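Local coordinates for glucose-binding protein (Thermus thermophilus HB27, PDB 2B3F) that binds glucose or galactose between its two lobes and probably delivers the sugar to a binding-protein-dependent transport system, at residues Val123-Pro128 with Thr259-Ala264. Residues are numbered along the deposited sequence; the frame is centred on the assembly and turned at random.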
# COMPACT_ATOMS: atom_id res chain seq x y z
N VAL A 123 9.59 1.08 -2.21
CA VAL A 123 10.26 1.48 -3.43
C VAL A 123 10.70 2.94 -3.36
O VAL A 123 9.96 3.82 -2.89
CB VAL A 123 9.37 1.27 -4.70
CG1 VAL A 123 10.19 1.50 -5.96
CG2 VAL A 123 8.75 -0.15 -4.68
N MET A 124 11.92 3.17 -3.85
CA MET A 124 12.49 4.50 -3.95
C MET A 124 12.52 4.87 -5.43
O MET A 124 13.08 4.13 -6.26
CB MET A 124 13.92 4.53 -3.37
CG MET A 124 14.61 5.90 -3.48
SD MET A 124 16.28 5.88 -2.78
CE MET A 124 17.13 4.69 -3.84
N TRP A 125 11.91 6.01 -5.75
CA TRP A 125 11.78 6.53 -7.11
C TRP A 125 12.74 7.70 -7.32
O TRP A 125 12.93 8.51 -6.43
CB TRP A 125 10.36 7.01 -7.39
CG TRP A 125 9.36 5.98 -6.97
CD1 TRP A 125 8.70 5.92 -5.78
CD2 TRP A 125 8.93 4.84 -7.72
NE1 TRP A 125 7.90 4.81 -5.73
CE2 TRP A 125 8.01 4.13 -6.91
CE3 TRP A 125 9.24 4.34 -9.00
CZ2 TRP A 125 7.41 2.95 -7.33
CZ3 TRP A 125 8.64 3.18 -9.41
CH2 TRP A 125 7.73 2.49 -8.58
N TYR A 126 13.33 7.77 -8.51
CA TYR A 126 14.25 8.84 -8.86
C TYR A 126 14.30 8.94 -10.38
O TYR A 126 13.75 8.10 -11.08
CB TYR A 126 15.64 8.54 -8.29
CG TYR A 126 16.27 7.24 -8.78
CD1 TYR A 126 17.04 7.22 -9.94
CD2 TYR A 126 16.07 6.04 -8.10
CE1 TYR A 126 17.61 6.03 -10.40
CE2 TYR A 126 16.64 4.86 -8.55
CZ TYR A 126 17.41 4.86 -9.71
OH TYR A 126 17.97 3.68 -10.15
N LEU A 127 14.98 9.98 -10.87
CA LEU A 127 15.10 10.23 -12.30
C LEU A 127 16.56 10.01 -12.65
O LEU A 127 17.41 10.77 -12.17
CB LEU A 127 14.72 11.67 -12.62
CG LEU A 127 13.32 11.98 -13.13
CD1 LEU A 127 12.24 11.25 -12.34
CD2 LEU A 127 13.08 13.48 -13.17
N PRO A 128 16.88 8.96 -13.43
CA PRO A 128 18.30 8.76 -13.77
C PRO A 128 19.01 9.97 -14.41
O PRO A 128 20.16 10.22 -14.08
CB PRO A 128 18.26 7.56 -14.72
CG PRO A 128 17.03 6.85 -14.41
CD PRO A 128 16.03 7.89 -13.96
N THR A 259 13.97 4.95 -18.24
CA THR A 259 14.69 6.09 -18.80
C THR A 259 14.20 7.42 -18.25
O THR A 259 15.02 8.22 -17.80
CB THR A 259 14.64 6.09 -20.35
OG1 THR A 259 13.29 5.95 -20.81
CG2 THR A 259 15.46 4.93 -20.89
N ASP A 260 12.89 7.68 -18.27
CA ASP A 260 12.35 8.94 -17.72
C ASP A 260 12.24 8.90 -16.19
O ASP A 260 12.18 9.95 -15.55
CB ASP A 260 10.97 9.26 -18.29
CG ASP A 260 11.00 9.61 -19.77
OD1 ASP A 260 12.06 10.08 -20.25
OD2 ASP A 260 9.96 9.44 -20.45
N PHE A 261 12.15 7.70 -15.62
CA PHE A 261 12.23 7.49 -14.18
C PHE A 261 12.75 6.10 -13.93
O PHE A 261 12.73 5.26 -14.83
CB PHE A 261 10.86 7.69 -13.49
CG PHE A 261 9.84 6.60 -13.79
CD1 PHE A 261 9.71 5.50 -12.95
CD2 PHE A 261 8.99 6.69 -14.89
CE1 PHE A 261 8.78 4.49 -13.21
CE2 PHE A 261 8.04 5.70 -15.16
CZ PHE A 261 7.95 4.59 -14.31
N ALA A 262 13.23 5.87 -12.71
CA ALA A 262 13.75 4.57 -12.33
C ALA A 262 13.40 4.27 -10.87
O ALA A 262 12.79 5.10 -10.20
CB ALA A 262 15.25 4.51 -12.55
N TRP A 263 13.78 3.09 -10.41
CA TRP A 263 13.38 2.59 -9.11
C TRP A 263 14.43 1.69 -8.50
O TRP A 263 15.23 1.06 -9.20
CB TRP A 263 12.05 1.82 -9.21
CG TRP A 263 12.13 0.71 -10.20
CD1 TRP A 263 12.46 -0.58 -9.94
CD2 TRP A 263 11.89 0.80 -11.61
NE1 TRP A 263 12.43 -1.32 -11.11
CE2 TRP A 263 12.09 -0.50 -12.15
CE3 TRP A 263 11.51 1.84 -12.47
CZ2 TRP A 263 11.93 -0.77 -13.51
CZ3 TRP A 263 11.35 1.57 -13.82
CH2 TRP A 263 11.57 0.28 -14.33
N ALA A 264 14.45 1.64 -7.17
CA ALA A 264 15.21 0.67 -6.42
C ALA A 264 14.45 0.35 -5.14
O ALA A 264 13.57 1.13 -4.74
CB ALA A 264 16.58 1.20 -6.07
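Tyr-126 lies across the backbone of strand 262-264. With CG between its own backbone N and carbonyl carbon (chi1 60°), the ring swings over the neighbouring strand: CE1 meets Ala-262 CB at 3.5 Å, CE2 comes 3.8 Å from Trp-263 N, and one ring face, offset toward its rim, looks onto the Ala-262 carbonyl group. Pro-128 closes on the same methyl, its CG a tight 3.5 Å from Ala-262 CB, which is thus wedged between the phenol and the proline ring. Further along this face, the bent end of Met-124 brings CE near the methyl of Ala-264. An alanine in place of Tyr-126 would probably uncover the Ala-262 carbonyl and leave its methyl gripped by Pro-128 alone across this pair of segments.

The other face carries Val-123, Trp-125, Phe-261 and Trp-263. The Trp-125 indole, about 11 Å from the bound galactose, reaches back with CG anti to the carbonyl carbon (chi1 -48°), and its six-membered ring reaches two residues of the partner: CZ3 lies 3.7 Å from Trp-263 CB and 4.0 Å from Phe-261 CE1. The Phe-261 ring runs alongside it, while the Trp-263 side chain crosses at a slant; Val-123 CG1 sits over one indole face. At the far end, Trp-125 NE1 is hydrogen-bonded to Met-241 O, which helps to set the rotation of the ring, and Tyr-329 meets both indoles.

Four backbone hydrogen bonds join the strands. Met-124 N to Ala-264 O is nearly straight (174°), whereas Tyr-126 N approaches Ala-262 O from above the carbonyl plane at 3.2 Å. Met-124/Ala-264 and Tyr-126/Ala-262 are hydrogen-bonded antiparallel pairs flanking the non-hydrogen-bonded Trp-125/Trp-263. Strand 262-265, antiparallel to 123-126, is an outermost strand of a small mixed sheet in this periplasmic binding protein fold.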